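Side-chain contacts in decapping nuclease RAI1 (Candida albicans, PDB 5BUD), which removes NAD caps and hydrolyses other 5'-end structures of RNA with the help of divalent metal ions, and binds and stimulates the exoribonuclease RAT1: residues P70-L75 against R144-E149; R21-Y26 against K94-D99; V333-T338 against Y349-D354; C227-L232 against K279-F284. All blocks are in the same frame, centred on the assembly; numbering follows the deposited sequence.

Contact 1. Residues P70-L75 against R144-E149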
# COMPACT_ATOMS: atom_id res chain seq x y z
N PRO A 70 -16.27 -7.16 -3.48
CA PRO A 70 -16.29 -6.60 -4.84
C PRO A 70 -15.29 -5.45 -4.97
O PRO A 70 -15.12 -4.70 -4.02
CB PRO A 70 -17.74 -6.10 -5.00
CG PRO A 70 -18.53 -6.93 -4.05
CD PRO A 70 -17.62 -7.28 -2.91
N ASP A 71 -14.64 -5.32 -6.12
CA ASP A 71 -13.65 -4.27 -6.34
C ASP A 71 -14.20 -2.85 -6.04
O ASP A 71 -13.51 -2.01 -5.47
CB ASP A 71 -13.14 -4.31 -7.77
CG ASP A 71 -12.27 -5.52 -8.05
OD1 ASP A 71 -11.96 -6.29 -7.11
OD2 ASP A 71 -11.90 -5.71 -9.22
N GLU A 72 -15.45 -2.61 -6.40
CA GLU A 72 -16.09 -1.30 -6.22
C GLU A 72 -16.17 -0.94 -4.75
O GLU A 72 -16.14 0.24 -4.40
CB GLU A 72 -17.52 -1.24 -6.79
CG GLU A 72 -17.74 -2.02 -8.07
CD GLU A 72 -17.98 -3.49 -7.81
OE1 GLU A 72 -19.02 -3.84 -7.18
OE2 GLU A 72 -17.13 -4.31 -8.23
N GLN A 73 -16.27 -1.97 -3.90
CA GLN A 73 -16.34 -1.78 -2.46
C GLN A 73 -14.99 -1.78 -1.75
O GLN A 73 -14.94 -1.67 -0.52
CB GLN A 73 -17.22 -2.89 -1.83
CG GLN A 73 -18.68 -2.83 -2.24
CD GLN A 73 -19.49 -3.97 -1.68
OE1 GLN A 73 -19.17 -4.52 -0.62
NE2 GLN A 73 -20.55 -4.33 -2.38
N ASN A 74 -13.89 -1.92 -2.50
CA ASN A 74 -12.56 -2.13 -1.88
C ASN A 74 -11.57 -1.03 -2.24
O ASN A 74 -10.36 -1.20 -2.10
CB ASN A 74 -11.99 -3.50 -2.34
CG ASN A 74 -10.95 -4.03 -1.39
OD1 ASN A 74 -10.98 -3.74 -0.20
ND2 ASN A 74 -10.03 -4.82 -1.91
N LEU A 75 -12.08 0.10 -2.70
CA LEU A 75 -11.23 1.25 -3.00
C LEU A 75 -10.78 1.85 -1.68
O LEU A 75 -11.46 1.69 -0.65
CB LEU A 75 -12.03 2.25 -3.85
CG LEU A 75 -12.55 1.66 -5.18
CD1 LEU A 75 -13.38 2.68 -5.95
CD2 LEU A 75 -11.41 1.12 -6.03
N ARG A 144 -9.78 1.29 -15.71
CA ARG A 144 -8.57 0.57 -16.08
C ARG A 144 -8.61 -0.87 -15.61
O ARG A 144 -8.18 -1.77 -16.33
CB ARG A 144 -7.35 1.27 -15.55
CG ARG A 144 -7.16 2.60 -16.24
CD ARG A 144 -6.25 3.53 -15.48
NE ARG A 144 -5.98 4.70 -16.29
CZ ARG A 144 -5.43 5.83 -15.86
NH1 ARG A 144 -5.06 5.97 -14.58
NH2 ARG A 144 -5.24 6.81 -16.71
N ARG A 145 -9.13 -1.10 -14.40
CA ARG A 145 -9.25 -2.45 -13.88
C ARG A 145 -10.21 -3.29 -14.75
O ARG A 145 -9.93 -4.44 -15.05
CB ARG A 145 -9.68 -2.43 -12.41
CG ARG A 145 -9.26 -3.67 -11.65
CD ARG A 145 -9.67 -3.65 -10.18
NE ARG A 145 -8.77 -2.83 -9.35
CZ ARG A 145 -9.10 -1.70 -8.72
NH1 ARG A 145 -10.33 -1.20 -8.79
NH2 ARG A 145 -8.18 -1.06 -8.01
N LYS A 146 -11.33 -2.70 -15.18
CA LYS A 146 -12.27 -3.44 -16.02
C LYS A 146 -11.61 -3.78 -17.34
O LYS A 146 -11.68 -4.92 -17.79
CB LYS A 146 -13.54 -2.64 -16.30
CG LYS A 146 -14.40 -2.29 -15.10
CD LYS A 146 -14.83 -3.49 -14.27
CE LYS A 146 -15.92 -3.08 -13.28
NZ LYS A 146 -16.03 -4.00 -12.10
N GLU A 147 -10.94 -2.81 -17.93
CA GLU A 147 -10.32 -3.01 -19.24
C GLU A 147 -9.14 -3.99 -19.17
O GLU A 147 -8.90 -4.74 -20.12
CB GLU A 147 -9.92 -1.68 -19.88
CG GLU A 147 -8.52 -1.19 -19.58
CD GLU A 147 -8.25 0.21 -20.08
OE1 GLU A 147 -7.11 0.69 -19.87
OE2 GLU A 147 -9.17 0.84 -20.69
N GLN A 148 -8.42 -3.99 -18.06
CA GLN A 148 -7.40 -5.00 -17.81
C GLN A 148 -8.06 -6.38 -17.74
O GLN A 148 -7.59 -7.32 -18.35
CB GLN A 148 -6.68 -4.72 -16.50
CG GLN A 148 -5.57 -5.71 -16.16
CD GLN A 148 -5.63 -6.20 -14.72
OE1 GLN A 148 -5.80 -5.40 -13.78
NE2 GLN A 148 -5.48 -7.52 -14.52
N GLU A 149 -9.14 -6.47 -16.98
CA GLU A 149 -9.89 -7.72 -16.87
C GLU A 149 -10.30 -8.25 -18.26
O GLU A 149 -9.94 -9.37 -18.64
CB GLU A 149 -11.11 -7.51 -15.97
CG GLU A 149 -11.92 -8.76 -15.64
CD GLU A 149 -11.18 -9.72 -14.73
OE1 GLU A 149 -10.16 -9.31 -14.12
OE2 GLU A 149 -11.62 -10.88 -14.63

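Contact 2. Residues R21-Y26 against K94-D99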
# COMPACT_ATOMS: atom_id res chain seq x y z
N ARG A 21 6.60 6.78 12.29
CA ARG A 21 6.02 6.40 13.59
C ARG A 21 4.53 6.22 13.40
O ARG A 21 3.90 7.05 12.75
CB ARG A 21 6.26 7.50 14.63
CG ARG A 21 7.71 7.88 14.83
CD ARG A 21 8.56 6.71 15.32
NE ARG A 21 9.85 7.15 15.85
CZ ARG A 21 10.91 6.36 16.02
NH1 ARG A 21 10.87 5.07 15.69
NH2 ARG A 21 12.04 6.87 16.50
N GLU A 22 3.96 5.15 13.95
CA GLU A 22 2.52 4.98 13.90
C GLU A 22 1.88 6.03 14.81
O GLU A 22 2.35 6.24 15.93
CB GLU A 22 2.13 3.60 14.40
CG GLU A 22 0.63 3.36 14.44
CD GLU A 22 0.27 1.92 14.69
OE1 GLU A 22 0.63 1.06 13.85
OE2 GLU A 22 -0.38 1.64 15.71
N LEU A 23 0.80 6.64 14.34
CA LEU A 23 -0.02 7.56 15.13
C LEU A 23 -1.15 6.79 15.78
O LEU A 23 -1.36 6.89 16.99
CB LEU A 23 -0.58 8.68 14.24
CG LEU A 23 0.46 9.54 13.49
CD1 LEU A 23 -0.21 10.63 12.64
CD2 LEU A 23 1.47 10.16 14.45
N PHE A 24 -1.90 6.03 14.98
CA PHE A 24 -2.97 5.18 15.48
C PHE A 24 -3.26 4.12 14.43
O PHE A 24 -2.61 4.08 13.39
CB PHE A 24 -4.24 6.02 15.76
CG PHE A 24 -4.79 6.72 14.54
CD1 PHE A 24 -4.37 7.98 14.21
CD2 PHE A 24 -5.69 6.09 13.71
CE1 PHE A 24 -4.83 8.61 13.09
CE2 PHE A 24 -6.19 6.72 12.58
CZ PHE A 24 -5.74 7.98 12.26
N SER A 25 -4.27 3.29 14.71
CA SER A 25 -4.75 2.29 13.79
C SER A 25 -6.26 2.20 13.83
O SER A 25 -6.89 2.71 14.75
CB SER A 25 -4.20 0.93 14.18
OG SER A 25 -4.53 0.64 15.51
N TYR A 26 -6.80 1.51 12.84
CA TYR A 26 -8.20 1.18 12.78
C TYR A 26 -8.28 -0.08 11.92
O TYR A 26 -7.24 -0.61 11.51
CB TYR A 26 -9.02 2.38 12.24
CG TYR A 26 -8.77 2.84 10.83
CD1 TYR A 26 -7.62 3.53 10.49
CD2 TYR A 26 -9.71 2.63 9.84
CE1 TYR A 26 -7.39 3.98 9.20
CE2 TYR A 26 -9.49 3.07 8.54
CZ TYR A 26 -8.32 3.75 8.22
OH TYR A 26 -8.14 4.17 6.93
N LYS A 94 -6.18 18.32 19.25
CA LYS A 94 -5.32 19.01 18.30
C LYS A 94 -5.27 18.24 16.96
O LYS A 94 -5.32 17.01 16.96
CB LYS A 94 -3.93 19.07 18.92
CG LYS A 94 -2.95 19.98 18.21
CD LYS A 94 -1.52 19.49 18.42
CE LYS A 94 -1.18 19.27 19.88
NZ LYS A 94 0.04 18.43 20.02
N LYS A 95 -5.16 18.97 15.85
CA LYS A 95 -5.00 18.32 14.54
C LYS A 95 -3.61 17.66 14.40
O LYS A 95 -2.63 18.09 15.02
CB LYS A 95 -5.25 19.30 13.40
CG LYS A 95 -4.10 20.26 13.14
CD LYS A 95 -4.06 20.74 11.69
CE LYS A 95 -4.43 22.18 11.54
NZ LYS A 95 -4.05 22.68 10.19
N ILE A 96 -3.52 16.62 13.58
CA ILE A 96 -2.23 15.97 13.30
C ILE A 96 -1.39 16.94 12.50
O ILE A 96 -1.89 17.61 11.60
CB ILE A 96 -2.42 14.69 12.45
CG1 ILE A 96 -3.16 13.61 13.25
CG2 ILE A 96 -1.08 14.16 11.96
CD1 ILE A 96 -3.81 12.55 12.39
N SER A 97 -0.10 17.01 12.77
CA SER A 97 0.70 17.95 12.03
C SER A 97 1.30 17.24 10.83
O SER A 97 1.99 16.23 10.97
CB SER A 97 1.78 18.58 12.91
OG SER A 97 2.83 17.68 13.11
N SER A 98 1.03 17.79 9.65
CA SER A 98 1.54 17.19 8.41
C SER A 98 1.26 18.15 7.28
O SER A 98 0.37 19.04 7.39
CB SER A 98 0.83 15.85 8.14
OG SER A 98 1.27 15.21 6.95
N ASP A 99 1.98 17.96 6.19
CA ASP A 99 1.71 18.68 4.95
C ASP A 99 0.76 17.95 4.03
O ASP A 99 -0.08 18.56 3.34
CB ASP A 99 3.02 18.95 4.25
CG ASP A 99 3.94 19.80 5.11
OD1 ASP A 99 5.08 19.39 5.35
OD2 ASP A 99 3.48 20.86 5.58

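Contact 3. Residues V333-T338 against Y349-D354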
# COMPACT_ATOMS: atom_id res chain seq x y z
N VAL A 333 7.41 15.34 -3.79
CA VAL A 333 6.67 15.82 -2.61
C VAL A 333 7.04 17.25 -2.22
O VAL A 333 6.17 18.03 -1.80
CB VAL A 333 6.80 14.89 -1.39
CG1 VAL A 333 6.24 13.51 -1.75
CG2 VAL A 333 8.23 14.83 -0.89
N ASP A 334 8.32 17.62 -2.37
CA ASP A 334 8.70 19.01 -2.25
C ASP A 334 7.97 19.92 -3.28
O ASP A 334 7.55 21.01 -2.94
CB ASP A 334 10.21 19.19 -2.37
CG ASP A 334 10.63 20.61 -2.06
OD1 ASP A 334 10.67 21.00 -0.87
OD2 ASP A 334 10.88 21.36 -3.03
N TRP A 335 7.82 19.44 -4.51
CA TRP A 335 7.12 20.20 -5.56
C TRP A 335 5.65 20.40 -5.15
O TRP A 335 5.15 21.53 -5.11
CB TRP A 335 7.27 19.48 -6.90
CG TRP A 335 6.58 20.06 -8.09
CD1 TRP A 335 6.88 21.23 -8.75
CD2 TRP A 335 5.50 19.46 -8.82
NE1 TRP A 335 6.05 21.39 -9.83
CE2 TRP A 335 5.18 20.32 -9.88
CE3 TRP A 335 4.77 18.28 -8.66
CZ2 TRP A 335 4.16 20.04 -10.79
CZ3 TRP A 335 3.74 18.00 -9.57
CH2 TRP A 335 3.45 18.88 -10.62
N LEU A 336 4.99 19.32 -4.75
CA LEU A 336 3.61 19.45 -4.26
C LEU A 336 3.52 20.43 -3.07
O LEU A 336 2.57 21.21 -2.97
CB LEU A 336 3.05 18.10 -3.84
CG LEU A 336 2.84 17.06 -4.93
CD1 LEU A 336 2.52 15.71 -4.29
CD2 LEU A 336 1.74 17.51 -5.88
N ASN A 337 4.51 20.38 -2.19
CA ASN A 337 4.49 21.16 -0.95
C ASN A 337 4.75 22.65 -1.14
O ASN A 337 4.42 23.43 -0.26
CB ASN A 337 5.50 20.60 0.06
CG ASN A 337 5.26 21.12 1.46
OD1 ASN A 337 4.15 21.06 1.99
ND2 ASN A 337 6.31 21.66 2.07
N THR A 338 5.34 23.05 -2.26
CA THR A 338 5.66 24.47 -2.51
C THR A 338 4.86 25.08 -3.67
O THR A 338 4.90 26.29 -3.89
CB THR A 338 7.17 24.65 -2.76
OG1 THR A 338 7.58 23.83 -3.84
CG2 THR A 338 7.97 24.23 -1.53
N TYR A 349 -7.18 19.92 -7.54
CA TYR A 349 -6.28 19.61 -8.64
C TYR A 349 -6.22 18.12 -9.01
O TYR A 349 -6.35 17.25 -8.15
CB TYR A 349 -4.86 20.07 -8.31
CG TYR A 349 -4.84 21.48 -7.81
CD1 TYR A 349 -4.58 22.56 -8.67
CD2 TYR A 349 -5.11 21.75 -6.48
CE1 TYR A 349 -4.59 23.87 -8.20
CE2 TYR A 349 -5.13 23.05 -6.01
CZ TYR A 349 -4.86 24.10 -6.85
OH TYR A 349 -4.87 25.37 -6.32
N ARG A 350 -5.98 17.87 -10.30
CA ARG A 350 -5.62 16.57 -10.81
C ARG A 350 -4.12 16.52 -10.84
O ARG A 350 -3.49 17.42 -11.37
CB ARG A 350 -6.07 16.40 -12.25
CG ARG A 350 -7.54 16.15 -12.45
CD ARG A 350 -7.78 15.50 -13.81
NE ARG A 350 -8.76 14.45 -13.67
CZ ARG A 350 -10.05 14.65 -13.44
NH1 ARG A 350 -10.56 15.88 -13.34
NH2 ARG A 350 -10.85 13.60 -13.31
N LEU A 351 -3.54 15.48 -10.26
CA LEU A 351 -2.13 15.20 -10.38
C LEU A 351 -2.04 13.96 -11.27
O LEU A 351 -2.61 12.94 -10.94
CB LEU A 351 -1.51 14.92 -9.01
CG LEU A 351 -0.05 14.49 -8.92
CD1 LEU A 351 0.89 15.47 -9.59
CD2 LEU A 351 0.35 14.33 -7.45
N LYS A 352 -1.36 14.07 -12.40
CA LYS A 352 -1.41 13.02 -13.41
C LYS A 352 -0.01 12.71 -13.92
O LYS A 352 0.72 13.61 -14.31
CB LYS A 352 -2.32 13.47 -14.57
CG LYS A 352 -2.28 12.58 -15.82
CD LYS A 352 -3.15 13.17 -16.93
CE LYS A 352 -3.52 12.13 -17.98
NZ LYS A 352 -4.67 11.28 -17.57
N TYR A 353 0.35 11.42 -13.91
CA TYR A 353 1.48 10.93 -14.69
C TYR A 353 0.91 10.28 -15.95
O TYR A 353 0.12 9.34 -15.86
CB TYR A 353 2.31 9.92 -13.92
CG TYR A 353 3.32 9.27 -14.80
CD1 TYR A 353 4.31 10.02 -15.43
CD2 TYR A 353 3.28 7.91 -15.03
CE1 TYR A 353 5.24 9.42 -16.27
CE2 TYR A 353 4.20 7.30 -15.86
CZ TYR A 353 5.18 8.07 -16.48
OH TYR A 353 6.08 7.47 -17.32
N ASP A 354 1.31 10.83 -17.10
CA ASP A 354 0.86 10.41 -18.43
C ASP A 354 2.05 9.73 -19.13
O ASP A 354 3.00 10.42 -19.52
CB ASP A 354 0.41 11.63 -19.25
CG ASP A 354 -0.20 11.25 -20.62
OD1 ASP A 354 0.14 10.19 -21.17
OD2 ASP A 354 -1.04 12.02 -21.13

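Contact 4. Residues C227-L232 against K279-F284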
# COMPACT_ATOMS: atom_id res chain seq x y z
N CYS A 227 0.58 -8.48 9.03
CA CYS A 227 0.66 -9.13 10.33
C CYS A 227 1.77 -8.57 11.17
O CYS A 227 2.52 -7.69 10.73
CB CYS A 227 0.77 -10.67 10.20
SG CYS A 227 2.29 -11.29 9.41
N CYS A 228 1.84 -9.09 12.40
CA CYS A 228 2.84 -8.72 13.37
C CYS A 228 3.78 -9.94 13.57
O CYS A 228 3.35 -11.08 13.59
CB CYS A 228 2.15 -8.34 14.66
SG CYS A 228 3.27 -7.87 15.99
N TRP A 229 5.06 -9.67 13.72
CA TRP A 229 6.10 -10.74 13.70
C TRP A 229 6.09 -11.64 14.94
O TRP A 229 6.14 -12.88 14.83
CB TRP A 229 7.48 -10.08 13.53
CG TRP A 229 8.69 -10.96 13.72
CD1 TRP A 229 9.69 -10.80 14.65
CD2 TRP A 229 9.08 -12.05 12.90
NE1 TRP A 229 10.65 -11.77 14.49
CE2 TRP A 229 10.31 -12.55 13.42
CE3 TRP A 229 8.51 -12.68 11.80
CZ2 TRP A 229 10.96 -13.65 12.88
CZ3 TRP A 229 9.18 -13.76 11.25
CH2 TRP A 229 10.39 -14.23 11.80
N ASP A 230 6.02 -11.00 16.09
CA ASP A 230 6.17 -11.67 17.40
C ASP A 230 5.14 -11.12 18.41
O ASP A 230 4.31 -11.87 18.93
CB ASP A 230 7.59 -11.45 17.90
CG ASP A 230 8.11 -10.07 17.57
OD1 ASP A 230 7.30 -9.22 17.08
OD2 ASP A 230 9.33 -9.82 17.80
N TYR A 231 5.21 -9.83 18.68
CA TYR A 231 4.28 -9.16 19.61
C TYR A 231 4.19 -7.70 19.20
O TYR A 231 5.12 -7.17 18.55
CB TYR A 231 4.78 -9.25 21.07
CG TYR A 231 6.18 -8.72 21.21
CD1 TYR A 231 6.41 -7.38 21.50
CD2 TYR A 231 7.26 -9.55 21.05
CE1 TYR A 231 7.68 -6.89 21.60
CE2 TYR A 231 8.53 -9.07 21.17
CZ TYR A 231 8.73 -7.75 21.43
OH TYR A 231 10.02 -7.29 21.50
N LEU A 232 3.09 -7.06 19.59
CA LEU A 232 2.90 -5.63 19.38
C LEU A 232 3.36 -4.89 20.62
O LEU A 232 2.74 -5.02 21.66
CB LEU A 232 1.44 -5.32 19.10
CG LEU A 232 1.09 -3.88 18.72
CD1 LEU A 232 1.62 -3.55 17.32
CD2 LEU A 232 -0.41 -3.65 18.79
N LYS A 279 10.14 -6.02 7.73
CA LYS A 279 10.21 -7.44 7.36
C LYS A 279 9.25 -7.73 6.20
O LYS A 279 8.03 -7.39 6.26
CB LYS A 279 9.89 -8.31 8.58
CG LYS A 279 10.99 -8.39 9.63
CD LYS A 279 10.63 -9.38 10.74
CE LYS A 279 11.79 -9.60 11.71
NZ LYS A 279 12.21 -8.32 12.29
N ILE A 280 9.78 -8.38 5.16
CA ILE A 280 8.99 -8.90 4.03
C ILE A 280 9.21 -10.39 3.87
O ILE A 280 10.35 -10.85 3.74
CB ILE A 280 9.39 -8.20 2.70
CG1 ILE A 280 9.33 -6.71 2.88
CG2 ILE A 280 8.51 -8.70 1.57
CD1 ILE A 280 9.86 -5.88 1.74
N ILE A 281 8.12 -11.16 3.91
CA ILE A 281 8.22 -12.62 3.85
C ILE A 281 7.58 -13.06 2.54
O ILE A 281 6.41 -12.75 2.27
CB ILE A 281 7.53 -13.28 5.07
CG1 ILE A 281 8.27 -12.86 6.33
CG2 ILE A 281 7.48 -14.79 4.94
CD1 ILE A 281 7.82 -13.49 7.62
N TYR A 282 8.34 -13.77 1.74
CA TYR A 282 7.85 -14.37 0.50
C TYR A 282 7.54 -15.84 0.68
O TYR A 282 8.36 -16.62 1.19
CB TYR A 282 8.87 -14.18 -0.64
CG TYR A 282 8.68 -12.89 -1.38
CD1 TYR A 282 9.19 -11.71 -0.87
CD2 TYR A 282 8.00 -12.84 -2.61
CE1 TYR A 282 9.04 -10.53 -1.55
CE2 TYR A 282 7.82 -11.64 -3.26
CZ TYR A 282 8.35 -10.49 -2.71
OH TYR A 282 8.23 -9.28 -3.32
N GLY A 283 6.33 -16.21 0.30
CA GLY A 283 5.99 -17.62 0.11
C GLY A 283 6.20 -17.97 -1.35
O GLY A 283 5.49 -17.44 -2.21
N PHE A 284 7.21 -18.81 -1.63
CA PHE A 284 7.49 -19.29 -2.99
C PHE A 284 6.71 -20.57 -3.27
O PHE A 284 6.79 -21.53 -2.51
CB PHE A 284 9.01 -19.51 -3.16
CG PHE A 284 9.79 -18.23 -3.20
CD1 PHE A 284 9.72 -17.42 -4.31
CD2 PHE A 284 10.53 -17.82 -2.12
CE1 PHE A 284 10.40 -16.22 -4.36
CE2 PHE A 284 11.21 -16.63 -2.15
CZ PHE A 284 11.15 -15.82 -3.26

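Contact 1. Residues P70-L75 against R144-E149
A short 3-10 turn around Asp71 and Glu72, in the loop leading to helix 78-92, meets the flank of helix 138-155 through Asp71, Glu72 and Leu75 on one side and Arg145 and Lys146 on the other. The closest approach is between Asp71 OD2 and Arg145 CD, at 3.2 Å. The carboxylate therefore lies against the aliphatic shaft next to the guanidinium, and its OD2 remains 4.3 Å from Arg145 NE, beyond salt-bridge range. The two planes are turned 69° apart, too far for a coplanar, two-pronged pairing. Arg145 carries its charge onward by a bend at chi3 (-79°), which brings NH1 within 3.8 Å of Leu75 CD2; this methyl sits at the edge of the guanidinium, near its plane. Glu72, itself bent at chi2, presents OE2 to Lys146 NZ at 4.0 Å, the chains crossing at about a right angle. Leucine suits its place because its methyl groups can pack on Met142 of the same helix as well as on the guanidinium edge. Glu72 and Lys146, long, flexible and charged, suit their exposed positions. With opposite charges near each other but not bonded, the attraction is probably diffuse and weakened by solvent.

Contact 2. Residues R21-Y26 against K94-D99
Ile96 joins the loop between helix 78-92 and strand 100-103 to a classic beta bulge in strand 21-28, where Leu23 and Phe24 both face Val209 of the antiparallel neighbour 205-214. Because the bulge sets two successive residues against one partner, both Leu23 and Phe24 direct their CB atoms toward the loop, and Ile96 meets the pair. It has the largest share of buried surface here, followed by Leu23 and then Phe24. Leu23 and Ile96 reach for each other tip to tip: Leu23 CD1 lies 3.7 Å from Ile96 CG2. The same methyl, Leu23 CD1, is 4.1 Å from Ile96 CD1, so it touches both branches of the isoleucine. A beta-branched residue suits this place, since one branch can meet Leu23 while the other reaches the ring. With CG1 beside the backbone N (chi1 -68°), the longer branch of Ile96 runs toward Phe24; CG2 faces Leu23, while CD1 touches both Leu23 and Phe24.

Around this apolar cluster, Ile96 also packs on Val220 of strand 217-228, and Phe24 rests on Ala84 of helix 78-92. The loop backbone is held by polar partners: Ile96 N bonds to Glu89 and Ile96 O to Gln131. Phe24 receives the isoleucine at its edge, near the ring plane, with CE1 4.1 Å from Ile96 CD1.

Contact 3. Residues V333-T338 against Y349-D354
Helix 322-339 packs across a strand of an antiparallel group, 349-354, flanked by strands 121-128 and 359-364, and the joint is made by Leu351 fitting against Trp335 and Leu336. This is a helix-on-sheet contact within the PD-(D/E)XK-family nuclease fold, away from the metal site. The tight part is wholly apolar. Leu351 points its CB at the helix and divides its two methyls between the two helix residues. Its CD2 meets Leu336 tip to tip, 3.8 Å from Leu336 CD2 and 4.1 Å from Leu336 CD1. Leucine suits both places: two methyls on a flexible stem let Leu351 meet two partners at once and Leu336 present both its methyls to one. Leu351 CG stands opposite its backbone N (chi1 175°), which carries the fork out from the strand, and the residue is further enclosed by Leu123, Val125, Phe360 and Leu362.

The looser side begins at the same helix turn. Asn337 and Thr338 face away from the strand, and Thr338 is exposed; its OG1 turns back to donate a 3.0 Å hydrogen bond to Asp334 O, meeting that carbonyl 29° out of its plane. On the strand, Arg350 and Lys352 alternate with Leu351 and point away from the helix, where Lys352 forms a salt bridge with Asp122. Trp335, partly exposed, spans the two zones and also packs on Leu362; toward Leu351 it presents the rim of its indole, with CZ3 3.8 Å from Leu351 CD1, the methyl lying in the ring plane.

Contact 4. Residues C227-L232 against K279-F284
Trp229, just past the end of strand 217-228, takes Lys279 of strand 279-285 over one face of its indole and Ile281 at its far end; strand 243-250, which pairs with both strands, lies between them among the central strands of the nuclease fold, near the metal site.

Lys279 makes the pi contacts, one CH-pi and one cation-pi. Its CE sits almost squarely over the five-membered ring, 3.6 Å from the centroid and 6° off the normal, which is the CH-pi contact. CD lies beside it, 3.8 Å from Trp229 CD2 and nearly above that atom, on the CG side. The lysine stays extended until chi4, where a turn to 57° keeps NZ above the same face: NZ is 4.4 Å from the five-membered centroid and 17° off the normal, a cation-pi contact. Lysine suits this place because its methylenes are apolar enough to cover a ring while its ammonium, which probably polarises the adjoining CE, can rest over the electron-rich pyrrole portion.

A polar group lies in the turn after the tryptophan. Asp230 OD1 accepts the N-H of Tyr231 at 2.7 Å and also bonds to His242, which helps to fix the turn.

The remaining interaction is apolar. Ile281, two residues along from Lys279 and so on the same side of the strand, is buried and also packs on Leu246, whose backbone contributes to the manganese site, as well as on Val294 and Tyr46. At the far end of the indole, Trp229 CZ3 lies 3.9 Å from Ile281 CD1.

Overall arrangement
Contact 3 is the buried member of the set, contacts 2 and 4 are partly buried, and contact 1 lies on the surface. The chemistry broadly tracks burial: methyls and a ring edge in contacts 2 and 3, a lysine lying over an indole in contact 4, and loosely matched charges in contact 1. Contacts 2, 3 and 4 all involve strands of the extended sheet system, and contacts 2 and 4 both draw on strand 217-228. Contacts 2 and 3 touch where Asp99 CB meets Asn337 OD1 at 3.3 Å. Contacts 3 and 4 lie on opposite sides of the chain's centre, about 33 Å apart between centres, and contact 4 is the one beside the metal-binding residues.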